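Local atomic coordinates of alanine racemase (Enterococcus faecalis, PDB entry 3E6E), a protein that belongs to the alanine racemase family, joining an N-terminal TIM-barrel domain to a C-terminal beta-sheet domain, and assembles from two chains. Residues E70-R75 against I98-S103; T125-H130 against K159-E164; H255-A260 against I279-I284. The protein carries 1 engineered substitution. One frame throughout, in Å; residues are numbered along the deposited sequence.

Contacts 1 and 2 are neighbours in the N-terminal barrel, their centres 14 Å apart. They touch through a salt bridge from Arg-128 NH1 to Asp-101 OD1 (2.8 Å) and through a probable hydrogen bond between Ser-103 OG and Glu-164 OE1 (2.9 Å). Contact 3 belongs to the C-terminal sheet across the chain's centre, with its centre 48 Å from that of contact 1 and 60 Å from that of contact 2. The side chains of His-130 in contact 2 and Thr-281 in contact 3 each lie about 10 Å from a bound DCS. Contacts 1 and 3 also reach the second subunit, whereas no other chain touches contact 2.

Contact 1. Residues E70-R75 against I98-S103; sequences EAIELR and IQYDLS
On the outer layer of the TIM barrel, Ile-72 and Arg-75 of helix 68-76 pack against Tyr-100 to Leu-102, the turn leading from helix 94-99 into strand 103-106. Ile-72 lies over one face of the Tyr-100 ring in a CH-pi contact: CG1 stands 3.7 Å from the ring centroid, only 9° off the ring normal. The two ends of the isoleucine spread across that face, CG2 reaching Tyr-100 CE2 at 3.5 Å and CD1 lying near CE1. Arg-75 comes to the ring at its edge instead, with CB 3.4 Å from Tyr-100 CD2. Its chain then bends at chi2 (-37°), carrying the guanidinium past the tyrosine to the backbone beyond. There NE gives a hydrogen bond of 2.9 Å to Tyr-100 O, which lies in the guanidinium plane. NH2 bonds to Asp-101 O at 3.0 Å from above the carbonyl plane, and more weakly to Tyr-100 O. The remaining nitrogen, NH1, is taken by Val-79 O and Asp-81 O, so carbonyls of two separate loops fix the rotation of the guanidinium. Asp-101 OD2 stays beyond salt-bridge distance of Arg-75, and OD1 pairs with Arg-128. On the buried side Ala-71 CB packs on Leu-102 CD1 at 3.9 Å, and both residues also touch Ile-83 of strand 83-85. Asp-101, with positive phi, is the C-prime residue of a Schellman motif that ends helix 94-99, and an arginine from the preceding helix binds the carbonyls of this turn on the outer layer of a beta/alpha barrel.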
# COMPACT_ATOMS: atom_id res chain seq x y z
N GLU A 70 -15.33 -7.31 -3.24
CA GLU A 70 -15.15 -6.47 -4.42
C GLU A 70 -16.38 -6.60 -5.30
O GLU A 70 -16.83 -5.62 -5.92
CB GLU A 70 -13.91 -6.90 -5.20
CG GLU A 70 -12.62 -6.80 -4.39
CD GLU A 70 -11.42 -7.35 -5.13
OE1 GLU A 70 -10.30 -7.29 -4.58
OE2 GLU A 70 -11.60 -7.84 -6.26
N ALA A 71 -16.93 -7.81 -5.34
CA ALA A 71 -18.12 -8.13 -6.13
C ALA A 71 -19.35 -7.37 -5.64
O ALA A 71 -20.04 -6.71 -6.41
CB ALA A 71 -18.39 -9.64 -6.08
N ILE A 72 -19.62 -7.45 -4.35
CA ILE A 72 -20.77 -6.76 -3.81
C ILE A 72 -20.68 -5.26 -4.10
O ILE A 72 -21.69 -4.63 -4.41
CB ILE A 72 -20.92 -7.05 -2.29
CG1 ILE A 72 -21.27 -8.53 -2.11
CG2 ILE A 72 -21.98 -6.16 -1.66
CD1 ILE A 72 -21.45 -8.98 -0.70
N GLU A 73 -19.48 -4.70 -4.04
CA GLU A 73 -19.34 -3.28 -4.33
C GLU A 73 -19.91 -3.05 -5.72
O GLU A 73 -20.73 -2.15 -5.91
CB GLU A 73 -17.87 -2.85 -4.27
CG GLU A 73 -17.63 -1.44 -4.82
CD GLU A 73 -16.27 -0.86 -4.44
OE1 GLU A 73 -16.16 -0.29 -3.33
OE2 GLU A 73 -15.32 -0.99 -5.24
N LEU A 74 -19.50 -3.87 -6.68
CA LEU A 74 -20.00 -3.70 -8.04
C LEU A 74 -21.52 -3.74 -8.13
O LEU A 74 -22.14 -3.00 -8.90
CB LEU A 74 -19.42 -4.77 -8.96
CG LEU A 74 -17.92 -4.64 -9.23
CD1 LEU A 74 -17.46 -5.70 -10.22
CD2 LEU A 74 -17.64 -3.24 -9.77
N ARG A 75 -22.13 -4.61 -7.33
CA ARG A 75 -23.58 -4.71 -7.35
C ARG A 75 -24.19 -3.45 -6.76
O ARG A 75 -25.04 -2.82 -7.39
CB ARG A 75 -24.06 -5.94 -6.58
CG ARG A 75 -23.91 -7.26 -7.35
CD ARG A 75 -24.20 -7.11 -8.84
NE ARG A 75 -24.56 -8.39 -9.45
CZ ARG A 75 -24.48 -8.66 -10.75
NH1 ARG A 75 -24.03 -7.75 -11.61
NH2 ARG A 75 -24.86 -9.85 -11.20
N ILE A 98 -25.88 -16.09 -4.27
CA ILE A 98 -27.23 -16.14 -4.81
C ILE A 98 -27.86 -14.75 -4.70
O ILE A 98 -28.53 -14.27 -5.63
CB ILE A 98 -28.10 -17.18 -4.01
CG1 ILE A 98 -27.51 -18.59 -4.15
CG2 ILE A 98 -29.55 -17.14 -4.46
CD1 ILE A 98 -27.44 -19.12 -5.58
N GLN A 99 -27.64 -14.10 -3.56
CA GLN A 99 -28.20 -12.78 -3.32
C GLN A 99 -27.80 -11.77 -4.40
O GLN A 99 -28.65 -11.08 -4.96
CB GLN A 99 -27.76 -12.28 -1.94
CG GLN A 99 -28.70 -11.22 -1.35
CD GLN A 99 -28.18 -10.62 -0.05
OE1 GLN A 99 -27.84 -11.33 0.90
NE2 GLN A 99 -28.12 -9.29 0.00
N TYR A 100 -26.51 -11.71 -4.71
CA TYR A 100 -26.01 -10.77 -5.72
C TYR A 100 -25.81 -11.39 -7.10
O TYR A 100 -25.12 -10.82 -7.94
CB TYR A 100 -24.69 -10.14 -5.26
CG TYR A 100 -24.79 -9.35 -3.97
CD1 TYR A 100 -24.78 -9.98 -2.73
CD2 TYR A 100 -24.95 -7.96 -4.00
CE1 TYR A 100 -24.93 -9.25 -1.56
CE2 TYR A 100 -25.10 -7.22 -2.83
CZ TYR A 100 -25.10 -7.87 -1.61
OH TYR A 100 -25.30 -7.14 -0.45
N ASP A 101 -26.41 -12.56 -7.33
CA ASP A 101 -26.29 -13.30 -8.59
C ASP A 101 -24.89 -13.18 -9.15
O ASP A 101 -24.68 -12.68 -10.25
CB ASP A 101 -27.29 -12.81 -9.64
CG ASP A 101 -27.38 -13.75 -10.85
OD1 ASP A 101 -27.82 -14.91 -10.68
OD2 ASP A 101 -26.99 -13.34 -11.96
N LEU A 102 -23.93 -13.64 -8.37
CA LEU A 102 -22.55 -13.57 -8.79
C LEU A 102 -22.06 -14.92 -9.28
O LEU A 102 -22.53 -15.97 -8.84
CB LEU A 102 -21.69 -13.13 -7.62
CG LEU A 102 -22.22 -11.88 -6.94
CD1 LEU A 102 -21.61 -11.77 -5.56
CD2 LEU A 102 -21.90 -10.66 -7.78
N SER A 103 -21.13 -14.89 -10.22
CA SER A 103 -20.55 -16.12 -10.71
C SER A 103 -19.34 -16.41 -9.84
O SER A 103 -18.61 -15.50 -9.45
CB SER A 103 -20.14 -15.95 -12.17
OG SER A 103 -21.28 -15.70 -12.97

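Contact 2. Residues T125-H130 against K159-E164; sequences TPLRVH and KEFLWE
The backbones of 125-130 and 160-164 run in broadly the same direction, 45° apart end to end, and are bridged at Leu-127 and Phe-161, whose CA atoms are 4.4 Å apart. This is the approach of two adjacent parallel strands of the TIM barrel, 129-132 and 165-167, joined by a beta-alpha-beta crossover through helix 145-158. Leu-127 N bonds to Glu-160 O at 2.7 Å with the donor in the carbonyl plane, while Leu-162 N to Leu-127 O and Glu-164 N to Val-129 O are weak bonds. Leu-127 and Phe-161 lie side by side pointing the same way. CD2 of the leucine meets the ring at its edge, 3.7 Å from CD1, and Val-129 CG1 approaches the same CD1. Phe-161 also touches Leu-112 and Leu-116 of helix 109-117 and Val-155 of helix 145-158. Pro-126 CB packs against Leu-162 CB, and CD2 of Leu-162 lies over one face of the Arg-128 guanidinium. Polar groups gather around Glu-164, a buried carboxylate held by several partners. Arg-128, bent at chi3 (93°), brings NE to OE2 at 2.6 Å as a salt bridge with a bent, weak hydrogen bond; the guanidinium and carboxylate planes stand 65° apart. Nearby positive charge would probably favour the ionised carboxylate. OE1 is shared with Ser-103 of strand 103-106, and His-130 ND1 is hydrogen-bonded to His-203. Through the other ring nitrogen, His-130 NE2 donates to Glu-164 OE1 at 3.2 Å; the oxygen lies in the ring plane but is met from above the plane of its own carboxylate.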
# COMPACT_ATOMS: atom_id res chain seq x y z
N THR A 125 -32.90 -19.45 -8.49
CA THR A 125 -31.63 -18.77 -8.69
C THR A 125 -30.47 -19.76 -8.67
O THR A 125 -29.92 -20.07 -7.62
CB THR A 125 -31.39 -17.70 -7.61
OG1 THR A 125 -31.31 -18.32 -6.32
CG2 THR A 125 -32.52 -16.68 -7.61
N PRO A 126 -30.11 -20.26 -9.85
CA PRO A 126 -29.00 -21.22 -9.98
C PRO A 126 -27.67 -20.59 -9.64
O PRO A 126 -27.48 -19.39 -9.82
CB PRO A 126 -29.05 -21.62 -11.45
CG PRO A 126 -30.47 -21.39 -11.83
CD PRO A 126 -30.78 -20.09 -11.15
N LEU A 127 -26.74 -21.41 -9.15
CA LEU A 127 -25.42 -20.93 -8.80
C LEU A 127 -24.58 -20.91 -10.07
O LEU A 127 -24.15 -21.96 -10.55
CB LEU A 127 -24.77 -21.85 -7.77
CG LEU A 127 -23.34 -21.46 -7.33
CD1 LEU A 127 -23.40 -20.19 -6.50
CD2 LEU A 127 -22.70 -22.58 -6.52
N ARG A 128 -24.36 -19.71 -10.60
CA ARG A 128 -23.56 -19.52 -11.81
C ARG A 128 -22.10 -19.84 -11.48
O ARG A 128 -21.41 -19.01 -10.88
CB ARG A 128 -23.68 -18.07 -12.29
CG ARG A 128 -25.05 -17.44 -12.03
CD ARG A 128 -25.13 -15.98 -12.49
NE ARG A 128 -25.65 -15.81 -13.85
CZ ARG A 128 -26.94 -15.86 -14.17
NH1 ARG A 128 -27.85 -16.08 -13.23
NH2 ARG A 128 -27.33 -15.69 -15.43
N VAL A 129 -21.63 -21.03 -11.85
CA VAL A 129 -20.26 -21.45 -11.55
C VAL A 129 -19.35 -21.55 -12.76
O VAL A 129 -19.79 -21.82 -13.87
CB VAL A 129 -20.20 -22.84 -10.84
CG1 VAL A 129 -21.29 -22.95 -9.79
CG2 VAL A 129 -20.30 -23.95 -11.86
N HIS A 130 -18.06 -21.33 -12.53
CA HIS A 130 -17.04 -21.43 -13.57
C HIS A 130 -16.03 -22.43 -13.01
O HIS A 130 -15.54 -22.27 -11.88
CB HIS A 130 -16.37 -20.07 -13.80
CG HIS A 130 -17.19 -19.11 -14.61
ND1 HIS A 130 -16.83 -18.72 -15.88
CD2 HIS A 130 -18.33 -18.45 -14.32
CE1 HIS A 130 -17.72 -17.86 -16.34
NE2 HIS A 130 -18.64 -17.67 -15.41
N LYS A 159 -28.47 -28.99 -10.65
CA LYS A 159 -29.42 -28.11 -11.32
C LYS A 159 -29.92 -27.00 -10.40
O LYS A 159 -30.74 -26.18 -10.80
CB LYS A 159 -30.69 -28.88 -11.69
CG LYS A 159 -31.97 -28.23 -11.20
CD LYS A 159 -32.40 -28.80 -9.85
CE LYS A 159 -32.96 -30.20 -10.00
NZ LYS A 159 -31.98 -31.13 -10.63
N GLU A 160 -29.42 -26.99 -9.17
CA GLU A 160 -29.18 -25.80 -8.37
C GLU A 160 -27.98 -25.01 -8.89
O GLU A 160 -27.80 -23.84 -8.56
CB GLU A 160 -28.96 -26.17 -6.90
CG GLU A 160 -30.21 -26.67 -6.19
CD GLU A 160 -30.13 -28.14 -5.84
OE1 GLU A 160 -30.58 -28.52 -4.74
OE2 GLU A 160 -29.63 -28.93 -6.68
N PHE A 161 -27.16 -25.66 -9.71
CA PHE A 161 -26.01 -25.01 -10.32
C PHE A 161 -26.43 -24.57 -11.72
O PHE A 161 -27.58 -24.74 -12.13
CB PHE A 161 -24.85 -26.00 -10.44
CG PHE A 161 -24.37 -26.56 -9.13
CD1 PHE A 161 -23.72 -25.75 -8.20
CD2 PHE A 161 -24.56 -27.90 -8.83
CE1 PHE A 161 -23.27 -26.27 -7.00
CE2 PHE A 161 -24.10 -28.43 -7.62
CZ PHE A 161 -23.46 -27.61 -6.71
N LEU A 162 -25.48 -24.00 -12.46
CA LEU A 162 -25.72 -23.60 -13.84
C LEU A 162 -24.52 -23.91 -14.73
O LEU A 162 -24.67 -24.36 -15.86
CB LEU A 162 -26.06 -22.11 -13.92
CG LEU A 162 -26.08 -21.49 -15.32
CD1 LEU A 162 -26.98 -22.30 -16.25
CD2 LEU A 162 -26.54 -20.04 -15.25
N TRP A 163 -23.32 -23.68 -14.20
CA TRP A 163 -22.10 -23.81 -14.98
C TRP A 163 -21.90 -22.88 -16.16
O TRP A 163 -22.05 -23.28 -17.32
CB TRP A 163 -21.95 -25.24 -15.50
CG TRP A 163 -20.65 -25.49 -16.20
CD1 TRP A 163 -19.42 -25.01 -15.86
CD2 TRP A 163 -20.45 -26.29 -17.37
NE1 TRP A 163 -18.47 -25.46 -16.74
CE2 TRP A 163 -19.07 -26.25 -17.68
CE3 TRP A 163 -21.29 -27.05 -18.19
CZ2 TRP A 163 -18.53 -26.93 -18.77
CZ3 TRP A 163 -20.74 -27.72 -19.27
CH2 TRP A 163 -19.38 -27.65 -19.55
N GLU A 164 -21.56 -21.62 -15.87
CA GLU A 164 -21.50 -20.59 -16.87
C GLU A 164 -20.29 -20.78 -17.76
O GLU A 164 -20.28 -20.31 -18.89
CB GLU A 164 -21.44 -19.23 -16.20
CG GLU A 164 -22.51 -18.29 -16.65
CD GLU A 164 -22.56 -17.07 -15.79
OE1 GLU A 164 -21.56 -16.31 -15.77
OE2 GLU A 164 -23.60 -16.88 -15.12

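Contact 3. Residues H255-A260 against I279-I284; sequences HVKRLA and IGTVPI
His-255 lays its CB against Thr-281 CB, 3.7 Å away, and Thr-281 OG1 comes to the edge of the imidazole. The two residues sit on antiparallel strands, 249-259 and 277-282, of the mixed sheet of the C-terminal domain; the axes of 255-259 and 279-282 approach to 4.8 Å. Lys-257 and Ile-279 form a hydrogen-bonded pair, with Lys-257 N to Ile-279 O at 3.1 Å and Ile-279 N to Lys-257 O at 2.9 Å. Val-256 faces Gly-280 in the next, non-hydrogen-bonded pair, where Val-256 CA sends a CA-H...O contact to Ile-279 O. Thr-281 N donates to His-255 O at 2.9 Å. On the face shared by His-255, Lys-257, Ile-279 and Thr-281, CG of Lys-257 stands between its backbone N and carbonyl carbon (chi1 61°), and the chain bends at its last torsion (-68°), bringing NZ to 4.0 Å from Ile-279 CG2. Ile-279 CG1 meets Leu-259 CD1 at 4.1 Å, and Ile-265 of strand 264-265 touches both residues. This face lies against the second subunit: Leu-259 packs on Leu-143 of that chain, and Lys-257 NZ bonds to its Gly-138 O. Arg-139 belongs to the pocket that holds DCS, and the carbonyl oxygen of Arg-139 of the second subunit accepts three hydrogen bonds here, from His-255 ND1, Lys-257 NZ and Thr-281 OG1.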
# COMPACT_ATOMS: atom_id res chain seq x y z
N HIS A 255 8.21 23.07 0.38
CA HIS A 255 9.36 23.66 1.06
C HIS A 255 10.55 23.79 0.10
O HIS A 255 10.84 22.86 -0.66
CB HIS A 255 9.79 22.82 2.26
CG HIS A 255 10.77 23.51 3.16
ND1 HIS A 255 11.79 22.85 3.81
CD2 HIS A 255 10.85 24.81 3.57
CE1 HIS A 255 12.46 23.70 4.57
NE2 HIS A 255 11.91 24.89 4.44
N VAL A 256 11.23 24.93 0.15
CA VAL A 256 12.38 25.18 -0.71
C VAL A 256 13.48 25.90 0.07
O VAL A 256 13.22 26.88 0.76
CB VAL A 256 12.01 26.05 -1.92
CG1 VAL A 256 13.23 26.26 -2.81
CG2 VAL A 256 10.86 25.42 -2.69
N LYS A 257 14.70 25.42 -0.07
CA LYS A 257 15.81 26.03 0.63
C LYS A 257 17.09 25.86 -0.16
O LYS A 257 17.13 25.11 -1.14
CB LYS A 257 15.98 25.39 2.02
CG LYS A 257 16.27 23.91 2.00
CD LYS A 257 16.55 23.38 3.41
CE LYS A 257 16.59 21.84 3.45
NZ LYS A 257 15.25 21.22 3.19
N ARG A 258 18.12 26.57 0.26
CA ARG A 258 19.42 26.47 -0.37
C ARG A 258 20.28 25.95 0.77
O ARG A 258 20.12 26.40 1.90
CB ARG A 258 19.92 27.85 -0.83
CG ARG A 258 20.89 27.80 -2.02
CD ARG A 258 21.84 29.01 -2.06
NE ARG A 258 21.14 30.28 -2.23
CZ ARG A 258 21.26 31.32 -1.40
NH1 ARG A 258 22.05 31.24 -0.34
NH2 ARG A 258 20.59 32.44 -1.63
N LEU A 259 21.13 24.97 0.50
CA LEU A 259 22.02 24.44 1.53
C LEU A 259 23.44 24.67 1.05
O LEU A 259 23.69 24.75 -0.15
CB LEU A 259 21.78 22.93 1.77
CG LEU A 259 20.56 22.43 2.57
CD1 LEU A 259 20.51 20.90 2.54
CD2 LEU A 259 20.63 22.92 4.01
N ALA A 260 24.37 24.78 2.00
CA ALA A 260 25.78 24.99 1.69
C ALA A 260 26.50 23.65 1.57
O ALA A 260 26.16 22.69 2.27
CB ALA A 260 26.43 25.82 2.78
N ILE A 279 17.26 22.56 -2.54
CA ILE A 279 16.52 21.37 -2.14
C ILE A 279 15.02 21.62 -1.98
O ILE A 279 14.60 22.57 -1.32
CB ILE A 279 17.09 20.82 -0.80
CG1 ILE A 279 18.56 20.42 -0.98
CG2 ILE A 279 16.28 19.64 -0.32
CD1 ILE A 279 18.81 19.30 -1.98
N GLY A 280 14.21 20.75 -2.58
CA GLY A 280 12.76 20.87 -2.48
C GLY A 280 12.21 19.73 -1.65
O GLY A 280 12.81 18.65 -1.60
N THR A 281 11.08 19.95 -0.99
CA THR A 281 10.48 18.90 -0.18
C THR A 281 9.07 18.65 -0.69
O THR A 281 8.27 19.57 -0.83
CB THR A 281 10.42 19.30 1.32
OG1 THR A 281 11.74 19.51 1.81
CG2 THR A 281 9.80 18.19 2.15
N VAL A 282 8.79 17.39 -0.98
CA VAL A 282 7.50 16.97 -1.51
C VAL A 282 6.74 16.08 -0.51
O VAL A 282 7.28 15.10 -0.00
CB VAL A 282 7.70 16.20 -2.82
CG1 VAL A 282 6.36 15.85 -3.43
CG2 VAL A 282 8.55 17.04 -3.78
N PRO A 283 5.47 16.42 -0.23
CA PRO A 283 4.59 15.70 0.70
C PRO A 283 4.06 14.32 0.25
O PRO A 283 2.85 14.06 0.29
CB PRO A 283 3.48 16.71 0.98
CG PRO A 283 3.38 17.44 -0.30
CD PRO A 283 4.82 17.67 -0.68
N ILE A 284 4.97 13.45 -0.15
CA ILE A 284 4.63 12.09 -0.57
C ILE A 284 5.75 11.19 -0.09
O ILE A 284 6.92 11.47 -0.32
CB ILE A 284 4.49 11.99 -2.11
CG1 ILE A 284 4.02 10.59 -2.50
CG2 ILE A 284 5.82 12.32 -2.78
CD1 ILE A 284 3.85 10.41 -4.01